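Local atomic coordinates of putative methyltransferase (PDB entry 3LL7), a protein that is a putative methyltransferase, probably transferring methyl groups from S-adenosylmethionine to a substrate not yet identified. Residues 317-320 with 324-327; 294-299 with 366-371; 24-29 with 47-52. One frame throughout, in Å; residues are numbered along the deposited sequence.

Contact 1. Residues 317-320 with 324-327; sequences RKLH and HLYT
Lys-318 sends CG away from its own backbone N (chi1 -170°) and runs nearly straight until a bend at the last torsion (chi4 -76°), which turns NZ to the ring of His-324. Lys-318 NZ donates to ND1 of His-324 at 3.0 Å, lying in the plane of the imidazole, so ND1 acts as acceptor. A second bond, from Lys-318 NZ to His-320 O at 2.9 Å, and a third to Ser-323 O let the ammonium tie both strands to the turn between them. On the way its methylenes pass obliquely by the CE1 side of the Tyr-326 ring, Lys-318 CD 3.6 Å from Tyr-326 CE1. Behind this face the ladder of a beta hairpin holds the backbones: Arg-317 and Thr-327 form a hydrogen-bonded antiparallel pair, Lys-318 and Tyr-326 a non-hydrogen-bonded one, and Leu-319 N reaches Leu-325 O at 3.1 Å. Leu-319 turns the corner and lays CD2 4.0 Å from Leu-325 CD1. The phenol OH of Tyr-326 bonds to Phe-307 O, while the Phe-307 ring stacks on His-324. The hairpin ends one side of a seven-stranded sheet, with helix 307-314 over the Tyr-326 face and strand 293-297 beside strand 323-328.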
ATOM      1  N   ARG A 317     -18.260 -10.222 -19.604  1.00 12.04           N
ATOM      2  CA  ARG A 317     -19.412 -10.720 -18.866  1.00 12.64           C
ATOM      3  C   ARG A 317     -18.921 -11.127 -17.481  1.00 13.09           C
ATOM      4  O   ARG A 317     -17.833 -11.686 -17.360  1.00 14.51           O
ATOM      5  CB  ARG A 317     -19.995 -11.964 -19.577  1.00 13.13           C
ATOM      6  CG  ARG A 317     -20.695 -11.602 -20.908  1.00 17.23           C
ATOM      7  CD  ARG A 317     -20.703 -12.746 -21.880  1.00 23.46           C
ATOM      8  NE  ARG A 317     -21.639 -13.835 -21.571  1.00 28.51           N
ATOM      9  CZ  ARG A 317     -22.977 -13.740 -21.534  1.00 31.46           C
ATOM     10  NH1 ARG A 317     -23.594 -12.571 -21.704  1.00 32.56           N
ATOM     11  NH2 ARG A 317     -23.707 -14.831 -21.297  1.00 30.71           N
ATOM     12  N   LYS A 318     -19.697 -10.832 -16.445  1.00 12.49           N
ATOM     13  CA  LYS A 318     -19.289 -11.179 -15.077  1.00 11.24           C
ATOM     14  C   LYS A 318     -20.025 -12.460 -14.706  1.00 10.00           C
ATOM     15  O   LYS A 318     -21.144 -12.679 -15.170  1.00  9.53           O
ATOM     16  CB  LYS A 318     -19.653 -10.058 -14.109  1.00 11.49           C
ATOM     17  CG  LYS A 318     -19.046 -10.224 -12.729  1.00 10.32           C
ATOM     18  CD  LYS A 318     -19.038  -8.832 -12.014  1.00 11.07           C
ATOM     19  CE  LYS A 318     -18.269  -8.897 -10.686  1.00 10.76           C
ATOM     20  NZ  LYS A 318     -19.049  -9.548  -9.633  1.00 10.16           N
ATOM     21  N   LEU A 319     -19.407 -13.329 -13.903  1.00  9.80           N
ATOM     22  CA  LEU A 319     -20.030 -14.619 -13.601  1.00 10.12           C
ATOM     23  C   LEU A 319     -21.276 -14.521 -12.709  1.00 10.09           C
ATOM     24  O   LEU A 319     -22.252 -15.212 -12.941  1.00  9.53           O
ATOM     25  CB  LEU A 319     -18.990 -15.557 -12.979  1.00 11.03           C
ATOM     26  CG  LEU A 319     -18.161 -16.346 -14.001  1.00 13.06           C
ATOM     27  CD1 LEU A 319     -17.612 -15.585 -15.176  1.00 14.39           C
ATOM     28  CD2 LEU A 319     -17.023 -17.183 -13.288  1.00 12.50           C
ATOM     29  N   HIS A 320     -21.225 -13.653 -11.700  1.00  9.42           N
ATOM     30  CA  HIS A 320     -22.251 -13.577 -10.669  1.00  9.76           C
ATOM     31  C   HIS A 320     -21.947 -12.283  -9.905  1.00  9.40           C
ATOM     32  O   HIS A 320     -20.786 -11.859  -9.863  1.00  9.58           O
ATOM     33  CB  HIS A 320     -22.109 -14.794  -9.721  1.00  9.28           C
ATOM     34  CG  HIS A 320     -23.173 -14.913  -8.661  1.00  8.90           C
ATOM     35  ND1 HIS A 320     -23.156 -14.175  -7.496  1.00 10.96           N
ATOM     36  CD2 HIS A 320     -24.253 -15.727  -8.571  1.00  9.32           C
ATOM     37  CE1 HIS A 320     -24.193 -14.510  -6.746  1.00 11.19           C
ATOM     38  NE2 HIS A 320     -24.876 -15.454  -7.378  1.00 12.26           N
ATOM     39  N   HIS A 324     -16.216 -12.388  -8.359  1.00  8.75           N
ATOM     40  CA  HIS A 324     -15.507 -11.296  -8.979  1.00  8.89           C
ATOM     41  C   HIS A 324     -14.511 -11.849  -9.990  1.00  8.18           C
ATOM     42  O   HIS A 324     -13.293 -11.829  -9.780  1.00  8.86           O
ATOM     43  CB  HIS A 324     -14.903 -10.387  -7.917  1.00  9.06           C
ATOM     44  CG  HIS A 324     -15.922  -9.874  -6.935  1.00  8.92           C
ATOM     45  ND1 HIS A 324     -17.206  -9.539  -7.317  1.00 10.39           N
ATOM     46  CD2 HIS A 324     -15.854  -9.634  -5.600  1.00  9.93           C
ATOM     47  CE1 HIS A 324     -17.875  -9.106  -6.265  1.00  8.60           C
ATOM     48  NE2 HIS A 324     -17.074  -9.149  -5.212  1.00 10.08           N
ATOM     49  N   LEU A 325     -15.089 -12.410 -11.053  1.00  8.87           N
ATOM     50  CA  LEU A 325     -14.394 -12.921 -12.214  1.00  8.22           C
ATOM     51  C   LEU A 325     -15.216 -12.583 -13.437  1.00  8.96           C
ATOM     52  O   LEU A 325     -16.448 -12.474 -13.375  1.00  9.52           O
ATOM     53  CB  LEU A 325     -14.319 -14.477 -12.179  1.00  9.58           C
ATOM     54  CG  LEU A 325     -13.442 -15.087 -11.103  1.00 11.05           C
ATOM     55  CD1 LEU A 325     -13.693 -16.641 -11.200  1.00 13.50           C
ATOM     56  CD2 LEU A 325     -11.954 -14.756 -11.392  1.00 11.80           C
ATOM     57  N   TYR A 326     -14.522 -12.498 -14.550  1.00  8.75           N
ATOM     58  CA  TYR A 326     -15.102 -12.101 -15.828  1.00 10.03           C
ATOM     59  C   TYR A 326     -14.737 -13.104 -16.890  1.00  9.62           C
ATOM     60  O   TYR A 326     -13.747 -13.838 -16.745  1.00  9.13           O
ATOM     61  CB  TYR A 326     -14.600 -10.710 -16.239  1.00  9.74           C
ATOM     62  CG  TYR A 326     -14.784  -9.710 -15.145  1.00 11.33           C
ATOM     63  CD1 TYR A 326     -15.984  -8.990 -15.008  1.00 13.58           C
ATOM     64  CD2 TYR A 326     -13.774  -9.518 -14.212  1.00 12.23           C
ATOM     65  CE1 TYR A 326     -16.147  -8.058 -13.965  1.00 13.00           C
ATOM     66  CE2 TYR A 326     -13.923  -8.605 -13.166  1.00 14.07           C
ATOM     67  CZ  TYR A 326     -15.101  -7.892 -13.046  1.00 13.41           C
ATOM     68  OH  TYR A 326     -15.236  -6.992 -12.019  1.00 13.56           O
ATOM     69  N   THR A 327     -15.491 -13.073 -17.993  1.00  9.20           N
ATOM     70  CA  THR A 327     -15.204 -13.952 -19.113  1.00  8.47           C
ATOM     71  C   THR A 327     -15.593 -13.278 -20.445  1.00  9.98           C
ATOM     72  O   THR A 327     -16.464 -12.404 -20.477  1.00  9.86           O
ATOM     73  CB  THR A 327     -15.912 -15.331 -18.947  1.00  8.98           C
ATOM     74  OG1 THR A 327     -15.378 -16.249 -19.903  1.00  8.09           O
ATOM     75  CG2 THR A 327     -17.424 -15.219 -19.148  1.00  7.75           C
TER

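Contact 2. Residues 294-299 with 366-371; sequences VYEPHT and SCRNFP. With EDO (1,2-ethanediol), chain B; FMT (formic acid), chain J.
Glu-296 OE2 is gripped by both NE and NH2 of Arg-368 and by a water. Arg-368 NE donates at 2.8 Å to the anti lone pair of Glu-296 OE2, whereas NH2 of the same arginine comes at 3.0 Å from above the carboxylate plane. The guanidinium therefore engages side-on, two nitrogens on a single oxygen, and the oxygen lies close to the guanidinium plane. The carboxylate and guanidinium planes are turned 77° from each other, far from the coplanar pairing with one N-H to each oxygen. The water donates to Glu-296 OE2 at 2.7 Å and lies 2.8 Å from Ser-366 OG, bridging to the same strand that carries the arginine. Glu-296 reaches out with an extended chain; Arg-368 folds back at chi2 (-74°) to bring NE over to it. The other oxygen, OE1, forms a salt bridge with Arg-338, so two arginines hold the buried carboxylate, which probably favours its ionised form.

Beyond the strand, Asn-369 N and Phe-370 N donate to the two hydroxyls of an ethanediol, and Asn-369 ND2 bonds to Ser-323 and to a formic acid molecule. Both small molecules probably come from the crystallisation liquor. The salt bridge links strand 293-297 of the ferredoxin-like region with strand 364-368 of the THUMP-like region, outermost on the side opposite the hairpin in strand order. Three strands separate the two, yet CA of Glu-296 and CA of Arg-368 are 9.0 Å apart, which implies that the sheet curls round the ion pair; Met-392 of strand 389-395 and Leu-325 of strand 323-328 pack against its side chains.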
ATOM      1  N   VAL A 294     -10.781 -15.983 -19.323  1.00  7.35           N
ATOM      2  CA  VAL A 294     -11.204 -15.740 -17.962  1.00  7.55           C
ATOM      3  C   VAL A 294     -10.307 -14.695 -17.309  1.00  7.88           C
ATOM      4  O   VAL A 294      -9.088 -14.758 -17.435  1.00  9.16           O
ATOM      5  CB  VAL A 294     -11.277 -17.074 -17.146  1.00  6.73           C
ATOM      6  CG1 VAL A 294     -11.672 -16.808 -15.722  1.00  9.05           C
ATOM      7  CG2 VAL A 294     -12.315 -17.988 -17.788  1.00  6.47           C
ATOM      8  N   TYR A 295     -10.933 -13.742 -16.618  1.00  8.12           N
ATOM      9  CA  TYR A 295     -10.218 -12.576 -16.082  1.00  9.16           C
ATOM     10  C   TYR A 295     -10.431 -12.409 -14.592  1.00  8.43           C
ATOM     11  O   TYR A 295     -11.571 -12.393 -14.119  1.00  9.37           O
ATOM     12  CB  TYR A 295     -10.742 -11.315 -16.738  1.00  9.63           C
ATOM     13  CG  TYR A 295     -10.623 -11.339 -18.256  1.00 10.57           C
ATOM     14  CD1 TYR A 295      -9.488 -10.869 -18.884  1.00 12.43           C
ATOM     15  CD2 TYR A 295     -11.675 -11.860 -19.058  1.00  8.78           C
ATOM     16  CE1 TYR A 295      -9.392 -10.883 -20.302  1.00 12.08           C
ATOM     17  CE2 TYR A 295     -11.592 -11.890 -20.428  1.00 12.40           C
ATOM     18  CZ  TYR A 295     -10.460 -11.381 -21.060  1.00 11.28           C
ATOM     19  OH  TYR A 295     -10.382 -11.411 -22.437  1.00 14.18           O
ATOM     20  N   GLU A 296      -9.320 -12.282 -13.865  1.00  7.83           N
ATOM     21  CA  GLU A 296      -9.393 -12.100 -12.387  1.00  8.33           C
ATOM     22  C   GLU A 296      -8.814 -10.735 -12.000  1.00  8.20           C
ATOM     23  O   GLU A 296      -7.614 -10.511 -12.178  1.00  8.26           O
ATOM     24  CB  GLU A 296      -8.595 -13.194 -11.635  1.00  7.59           C
ATOM     25  CG  GLU A 296      -8.824 -13.149 -10.106  1.00  8.35           C
ATOM     26  CD  GLU A 296      -8.006 -14.205  -9.337  1.00 14.20           C
ATOM     27  OE1 GLU A 296      -7.007 -14.718  -9.869  1.00 13.98           O
ATOM     28  OE2 GLU A 296      -8.376 -14.524  -8.186  1.00 18.76           O
ATOM     29  N   PRO A 297      -9.646  -9.844 -11.439  1.00  9.56           N
ATOM     30  CA  PRO A 297      -9.189  -8.461 -11.159  1.00 10.49           C
ATOM     31  C   PRO A 297      -8.210  -8.431  -9.979  1.00 10.71           C
ATOM     32  O   PRO A 297      -8.312  -9.264  -9.037  1.00 10.13           O
ATOM     33  CB  PRO A 297     -10.488  -7.719 -10.789  1.00 10.35           C
ATOM     34  CG  PRO A 297     -11.348  -8.777 -10.221  1.00 11.02           C
ATOM     35  CD  PRO A 297     -11.069 -10.012 -11.128  1.00  9.26           C
ATOM     36  N   HIS A 298      -7.287  -7.469 -10.029  1.00  9.63           N
ATOM     37  CA  HIS A 298      -6.297  -7.305  -8.951  1.00  9.57           C
ATOM     38  C   HIS A 298      -6.919  -6.760  -7.663  1.00  9.23           C
ATOM     39  O   HIS A 298      -8.083  -6.335  -7.640  1.00  8.58           O
ATOM     40  CB  HIS A 298      -5.075  -6.516  -9.409  1.00  9.84           C
ATOM     41  CG  HIS A 298      -5.363  -5.119  -9.873  1.00 10.34           C
ATOM     42  ND1 HIS A 298      -5.913  -4.149  -9.058  1.00 11.66           N
ATOM     43  CD2 HIS A 298      -5.099  -4.512 -11.053  1.00 12.92           C
ATOM     44  CE1 HIS A 298      -5.999  -3.011  -9.730  1.00 11.93           C
ATOM     45  NE2 HIS A 298      -5.509  -3.206 -10.941  1.00 10.20           N
ATOM     46  N   THR A 299      -6.152  -6.776  -6.585  1.00  8.76           N
ATOM     47  CA  THR A 299      -6.693  -6.459  -5.264  1.00  8.52           C
ATOM     48  C   THR A 299      -7.164  -5.020  -5.105  1.00  7.32           C
ATOM     49  O   THR A 299      -8.082  -4.752  -4.316  1.00  6.27           O
ATOM     50  CB  THR A 299      -5.684  -6.794  -4.133  1.00  8.59           C
ATOM     51  OG1 THR A 299      -4.459  -6.080  -4.309  1.00  9.70           O
ATOM     52  CG2 THR A 299      -5.408  -8.330  -4.127  1.00 11.47           C
ATOM     53  N   SER A 366      -7.303 -21.169  -6.684  1.00  8.85           N
ATOM     54  CA  SER A 366      -7.925 -19.912  -6.272  1.00  7.77           C
ATOM     55  C   SER A 366      -9.424 -20.138  -6.112  1.00  9.40           C
ATOM     56  O   SER A 366      -9.982 -21.121  -6.638  1.00  9.06           O
ATOM     57  CB  SER A 366      -7.638 -18.801  -7.313  1.00  9.82           C
ATOM     58  OG  SER A 366      -6.264 -18.402  -7.254  1.00 10.40           O
ATOM     59  N   CYS A 367     -10.063 -19.258  -5.346  1.00  9.02           N
ATOM     60  CA  CYS A 367     -11.517 -19.288  -5.182  1.00  9.69           C
ATOM     61  C   CYS A 367     -12.090 -17.884  -5.260  1.00  9.23           C
ATOM     62  O   CYS A 367     -11.472 -16.923  -4.729  1.00  9.72           O
ATOM     63  CB  CYS A 367     -11.871 -19.915  -3.834  1.00 10.63           C
ATOM     64  SG  CYS A 367     -11.533 -21.668  -3.808  1.00 13.08           S
ATOM     65  N   ARG A 368     -13.210 -17.754  -5.963  1.00  8.68           N
ATOM     66  CA  ARG A 368     -13.972 -16.497  -6.042  1.00  9.30           C
ATOM     67  C   ARG A 368     -15.432 -16.849  -5.967  1.00  9.82           C
ATOM     68  O   ARG A 368     -16.058 -17.100  -7.016  1.00 10.11           O
ATOM     69  CB  ARG A 368     -13.717 -15.709  -7.345  1.00 10.02           C
ATOM     70  CG  ARG A 368     -12.278 -15.208  -7.538  1.00 10.51           C
ATOM     71  CD  ARG A 368     -12.001 -14.024  -6.624  1.00 10.22           C
ATOM     72  NE  ARG A 368     -10.601 -13.633  -6.699  1.00 10.14           N
ATOM     73  CZ  ARG A 368     -10.001 -12.856  -5.816  1.00 15.51           C
ATOM     74  NH1 ARG A 368     -10.699 -12.358  -4.782  1.00 12.51           N
ATOM     75  NH2 ARG A 368      -8.705 -12.566  -5.970  1.00 16.37           N
ATOM     76  N   ASN A 369     -15.961 -16.816  -4.743  1.00  9.87           N
ATOM     77  CA  ASN A 369     -17.342 -17.198  -4.413  1.00 10.69           C
ATOM     78  C   ASN A 369     -17.532 -18.717  -4.536  1.00 10.23           C
ATOM     79  O   ASN A 369     -17.958 -19.244  -5.580  1.00 10.38           O
ATOM     80  CB  ASN A 369     -18.349 -16.394  -5.250  1.00 11.34           C
ATOM     81  CG  ASN A 369     -19.775 -16.585  -4.797  1.00 10.01           C
ATOM     82  OD1 ASN A 369     -20.025 -17.076  -3.686  1.00 13.11           O
ATOM     83  ND2 ASN A 369     -20.730 -16.207  -5.648  1.00  8.12           N
ATOM     84  N   PHE A 370     -17.156 -19.418  -3.464  1.00  9.85           N
ATOM     85  CA  PHE A 370     -17.060 -20.871  -3.498  1.00  9.63           C
ATOM     86  C   PHE A 370     -17.141 -21.364  -2.041  1.00 10.01           C
ATOM     87  O   PHE A 370     -16.628 -20.677  -1.142  1.00 10.00           O
ATOM     88  CB  PHE A 370     -15.729 -21.294  -4.147  1.00  9.78           C
ATOM     89  CG  PHE A 370     -15.710 -22.710  -4.615  1.00  8.66           C
ATOM     90  CD1 PHE A 370     -16.475 -23.109  -5.698  1.00  8.56           C
ATOM     91  CD2 PHE A 370     -14.938 -23.667  -3.925  1.00  9.68           C
ATOM     92  CE1 PHE A 370     -16.469 -24.471  -6.107  1.00  6.80           C
ATOM     93  CE2 PHE A 370     -14.911 -25.006  -4.328  1.00 11.15           C
ATOM     94  CZ  PHE A 370     -15.688 -25.401  -5.409  1.00  9.68           C
ATOM     95  N   PRO A 371     -17.740 -22.549  -1.815  1.00 10.12           N
ATOM     96  CA  PRO A 371     -17.979 -22.940  -0.404  1.00 10.79           C
ATOM     97  C   PRO A 371     -16.726 -23.454   0.329  1.00 10.79           C
ATOM     98  O   PRO A 371     -16.766 -23.615   1.569  1.00 11.72           O
ATOM     99  CB  PRO A 371     -19.033 -24.037  -0.526  1.00 11.31           C
ATOM    100  CG  PRO A 371     -18.759 -24.665  -1.877  1.00 11.99           C
ATOM    101  CD  PRO A 371     -18.497 -23.413  -2.739  1.00 10.32           C
TER
HETATM  102  C1  EDO B 501     -14.420 -16.131  -1.467  1.00 35.52           C
HETATM  103  O1  EDO B 501     -14.388 -15.410  -2.690  1.00 29.80           O
HETATM  104  C2  EDO B 501     -14.992 -17.519  -1.716  1.00 32.16           C
HETATM  105  O2  EDO B 501     -16.276 -17.623  -1.119  1.00 29.91           O
HETATM  106  C   FMT J 510     -23.881 -16.548  -3.891  1.00 38.69           C
HETATM  107  O1  FMT J 510     -23.385 -17.433  -4.593  1.00 38.13           O
HETATM  108  O2  FMT J 510     -23.248 -15.606  -3.406  1.00 38.81           O
HETATM  109  O   HOH W   1      -6.677 -15.723  -6.433  1.00 17.41           O

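Contact 3. Residues 24-29 with 47-52; sequences QSPDRI and QIELWP
Ile-29 and Ile-48 make the close part of this contact, meeting tip to tip with their CD1 methyls 3.5 Å apart. Both carry CG1 beside the backbone N (chi1 -67° and -66°), but they differ one bond further on: Ile-48 continues extended to CD1, whereas Ile-29 bends there (chi2 -66°), and Ile-29 CG1 also lies 3.7 Å from Ile-48 CD1. The other branch of Ile-48 points elsewhere, its CG2 resting 3.6 Å from Gln-24 O, just ahead of the short helix. Gln-24 touches through this backbone oxygen, while its side-chain amide bonds to Ser-33 O and, weakly, to Asn-34. Ile-48 thus has one branch against the start of the segment and one against its helical end. Tyr-21, Ile-36 and Ala-45 also touch Ile-29, which is buried.

The partners are two helices of the N-terminal region, 26-31 and 38-57, joined by a short connection and packed by apolar side chains. Ser-25 is the N-cap of the first: its OG accepts from Arg-28 N at 3.1 Å, while Ile-29 N bonds to Ser-25 O, and Pro-26 occupies the first turn. The second helix is kinked at Pro-52, whose N has no hydrogen to offer to the turn before.

Toward solvent the contact rests on a partly exposed proline. The pyrrolidine of Pro-26 lies obliquely against the base of Glu-49, Pro-26 CG touching Glu-49 CB at 3.7 Å, and the glutamate then bends at chi2 (-88°), leading its carboxylate away from the proline. That carboxylate takes no part in joining the two segments and instead makes a salt bridge with Arg-53, further along its own helix.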
ATOM      1  N   GLN A  24      30.251  -9.320  13.280  1.00 22.89           N
ATOM      2  CA  GLN A  24      29.959  -9.904  14.583  1.00 22.03           C
ATOM      3  C   GLN A  24      28.441 -10.024  14.806  1.00 21.40           C
ATOM      4  O   GLN A  24      27.680  -9.133  14.418  1.00 21.96           O
ATOM      5  CB  GLN A  24      30.618  -9.079  15.685  1.00 21.97           C
ATOM      6  CG  GLN A  24      32.138  -8.962  15.519  1.00 22.56           C
ATOM      7  CD  GLN A  24      32.828  -8.362  16.710  1.00 23.84           C
ATOM      8  OE1 GLN A  24      32.208  -8.074  17.735  1.00 23.10           O
ATOM      9  NE2 GLN A  24      34.138  -8.151  16.582  1.00 26.91           N
ATOM     10  N   SER A  25      28.001 -11.110  15.432  1.00 20.01           N
ATOM     11  CA  SER A  25      26.577 -11.262  15.787  1.00 19.18           C
ATOM     12  C   SER A  25      26.242 -10.247  16.880  1.00 18.44           C
ATOM     13  O   SER A  25      27.155  -9.752  17.559  1.00 17.91           O
ATOM     14  CB  SER A  25      26.315 -12.668  16.310  1.00 18.94           C
ATOM     15  OG  SER A  25      26.993 -12.851  17.539  1.00 18.35           O
ATOM     16  N   PRO A  26      24.948  -9.941  17.082  1.00 17.16           N
ATOM     17  CA  PRO A  26      24.621  -9.014  18.177  1.00 16.86           C
ATOM     18  C   PRO A  26      25.116  -9.496  19.556  1.00 16.97           C
ATOM     19  O   PRO A  26      25.516  -8.682  20.385  1.00 17.13           O
ATOM     20  CB  PRO A  26      23.073  -8.934  18.124  1.00 17.35           C
ATOM     21  CG  PRO A  26      22.749  -9.221  16.679  1.00 16.82           C
ATOM     22  CD  PRO A  26      23.748 -10.278  16.272  1.00 17.39           C
ATOM     23  N   ASP A  27      25.110 -10.801  19.807  1.00 16.47           N
ATOM     24  CA  ASP A  27      25.613 -11.283  21.096  1.00 16.95           C
ATOM     25  C   ASP A  27      27.115 -11.102  21.190  1.00 16.22           C
ATOM     26  O   ASP A  27      27.644 -10.783  22.269  1.00 16.66           O
ATOM     27  CB  ASP A  27      25.218 -12.737  21.368  1.00 17.46           C
ATOM     28  CG  ASP A  27      23.880 -12.853  22.109  1.00 20.21           C
ATOM     29  OD1 ASP A  27      23.213 -11.824  22.357  1.00 22.88           O
ATOM     30  OD2 ASP A  27      23.473 -13.987  22.442  1.00 26.27           O
ATOM     31  N   ARG A  28      27.805 -11.291  20.068  1.00 14.99           N
ATOM     32  CA  ARG A  28      29.266 -11.102  20.076  1.00 15.03           C
ATOM     33  C   ARG A  28      29.612  -9.633  20.309  1.00 14.84           C
ATOM     34  O   ARG A  28      30.521  -9.326  21.073  1.00 14.78           O
ATOM     35  CB  ARG A  28      29.928 -11.637  18.807  1.00 15.02           C
ATOM     36  CG  ARG A  28      31.431 -11.441  18.834  1.00 14.23           C
ATOM     37  CD  ARG A  28      32.181 -12.330  17.877  1.00 15.93           C
ATOM     38  NE  ARG A  28      33.613 -12.023  17.967  1.00 13.98           N
ATOM     39  CZ  ARG A  28      34.570 -12.628  17.269  1.00 15.73           C
ATOM     40  NH1 ARG A  28      34.269 -13.563  16.383  1.00 15.10           N
ATOM     41  NH2 ARG A  28      35.833 -12.271  17.438  1.00 14.53           N
ATOM     42  N   ILE A  29      28.855  -8.723  19.691  1.00 14.74           N
ATOM     43  CA  ILE A  29      29.033  -7.293  19.957  1.00 15.21           C
ATOM     44  C   ILE A  29      29.002  -7.034  21.458  1.00 16.21           C
ATOM     45  O   ILE A  29      29.868  -6.358  22.018  1.00 16.61           O
ATOM     46  CB  ILE A  29      27.939  -6.449  19.268  1.00 14.95           C
ATOM     47  CG1 ILE A  29      28.093  -6.515  17.741  1.00 14.55           C
ATOM     48  CG2 ILE A  29      27.959  -5.014  19.793  1.00 15.66           C
ATOM     49  CD1 ILE A  29      29.369  -5.866  17.180  1.00 12.69           C
ATOM     50  N   GLN A  47      21.575  -2.067  15.729  1.00 14.60           N
ATOM     51  CA  GLN A  47      21.735  -1.711  14.305  1.00 14.09           C
ATOM     52  C   GLN A  47      22.122  -2.928  13.468  1.00 14.28           C
ATOM     53  O   GLN A  47      21.533  -3.174  12.399  1.00 15.72           O
ATOM     54  CB  GLN A  47      22.761  -0.589  14.095  1.00 14.46           C
ATOM     55  CG  GLN A  47      22.361   0.750  14.689  1.00 14.99           C
ATOM     56  CD  GLN A  47      21.018   1.248  14.172  1.00 14.79           C
ATOM     57  OE1 GLN A  47      20.880   1.534  12.983  1.00 15.72           O
ATOM     58  NE2 GLN A  47      20.025   1.357  15.058  1.00 14.09           N
ATOM     59  N   ILE A  48      23.076  -3.713  13.967  1.00 12.76           N
ATOM     60  CA  ILE A  48      23.459  -4.943  13.295  1.00 11.55           C
ATOM     61  C   ILE A  48      22.275  -5.921  13.205  1.00 12.64           C
ATOM     62  O   ILE A  48      22.003  -6.443  12.122  1.00 11.72           O
ATOM     63  CB  ILE A  48      24.719  -5.589  13.937  1.00 10.94           C
ATOM     64  CG1 ILE A  48      25.925  -4.668  13.709  1.00  9.30           C
ATOM     65  CG2 ILE A  48      24.963  -6.984  13.371  1.00  9.49           C
ATOM     66  CD1 ILE A  48      27.183  -5.004  14.535  1.00  6.70           C
ATOM     67  N   GLU A  49      21.572  -6.142  14.325  1.00 13.66           N
ATOM     68  CA  GLU A  49      20.436  -7.105  14.366  1.00 15.02           C
ATOM     69  C   GLU A  49      19.411  -6.811  13.292  1.00 15.38           C
ATOM     70  O   GLU A  49      18.920  -7.728  12.636  1.00 15.86           O
ATOM     71  CB  GLU A  49      19.750  -7.169  15.754  1.00 14.99           C
ATOM     72  CG  GLU A  49      18.808  -8.399  16.000  1.00 16.63           C
ATOM     73  CD  GLU A  49      17.337  -8.202  15.561  1.00 18.56           C
ATOM     74  OE1 GLU A  49      16.897  -7.045  15.379  1.00 21.12           O
ATOM     75  OE2 GLU A  49      16.602  -9.218  15.393  1.00 19.30           O
ATOM     76  N   LEU A  50      19.086  -5.538  13.094  1.00 15.87           N
ATOM     77  CA  LEU A  50      17.973  -5.202  12.207  1.00 17.04           C
ATOM     78  C   LEU A  50      18.404  -4.883  10.777  1.00 17.47           C
ATOM     79  O   LEU A  50      17.562  -4.625   9.928  1.00 17.87           O
ATOM     80  CB  LEU A  50      17.102  -4.072  12.800  1.00 16.73           C
ATOM     81  CG  LEU A  50      17.703  -2.697  13.070  1.00 16.37           C
ATOM     82  CD1 LEU A  50      18.015  -1.982  11.757  1.00 16.43           C
ATOM     83  CD2 LEU A  50      16.778  -1.834  13.953  1.00 15.63           C
ATOM     84  N   TRP A  51      19.703  -4.905  10.497  1.00 17.61           N
ATOM     85  CA  TRP A  51      20.151  -4.590   9.129  1.00 18.19           C
ATOM     86  C   TRP A  51      19.602  -5.535   8.045  1.00 18.60           C
ATOM     87  O   TRP A  51      19.183  -5.058   6.977  1.00 18.49           O
ATOM     88  CB  TRP A  51      21.682  -4.456   9.029  1.00 18.76           C
ATOM     89  CG  TRP A  51      22.069  -3.368   8.076  1.00 19.38           C
ATOM     90  CD1 TRP A  51      22.505  -3.519   6.791  1.00 19.51           C
ATOM     91  CD2 TRP A  51      21.994  -1.952   8.314  1.00 21.01           C
ATOM     92  NE1 TRP A  51      22.732  -2.289   6.222  1.00 18.66           N
ATOM     93  CE2 TRP A  51      22.416  -1.307   7.127  1.00 20.90           C
ATOM     94  CE3 TRP A  51      21.622  -1.165   9.419  1.00 22.00           C
ATOM     95  CZ2 TRP A  51      22.491   0.100   7.010  1.00 21.08           C
ATOM     96  CZ3 TRP A  51      21.688   0.238   9.301  1.00 23.95           C
ATOM     97  CH2 TRP A  51      22.119   0.849   8.100  1.00 23.19           C
ATOM     98  N   PRO A  52      19.582  -6.872   8.307  1.00 18.75           N
ATOM     99  CA  PRO A  52      18.974  -7.748   7.292  1.00 19.25           C
ATOM    100  C   PRO A  52      17.521  -7.368   6.981  1.00 19.86           C
ATOM    101  O   PRO A  52      17.138  -7.345   5.806  1.00 20.23           O
ATOM    102  CB  PRO A  52      19.066  -9.146   7.926  1.00 19.17           C
ATOM    103  CG  PRO A  52      20.255  -9.051   8.855  1.00 18.66           C
ATOM    104  CD  PRO A  52      20.129  -7.656   9.432  1.00 18.64           C
TER

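Contacts 1 and 2 share one sheet: strands 323-328 and 293-297 are neighbours in it, and Tyr-326 O lies 2.8 Å from Tyr-295 N, a probable hydrogen bond between them. Contact 1, largely buried, combines backbone pairing of adjacent strands with a lysine held at the turn; contact 2, partly buried, has no such ladder and joins, through charge and water, strands four places apart in sheet order, brought near each other by the curl of the sheet. Contact 3 belongs to the helical N-terminal region, its centre about 51 Å from that of contact 1 and 43 Å from that of contact 2. Apolar side chains dominate it, between a buried isoleucine and a more open proline edge.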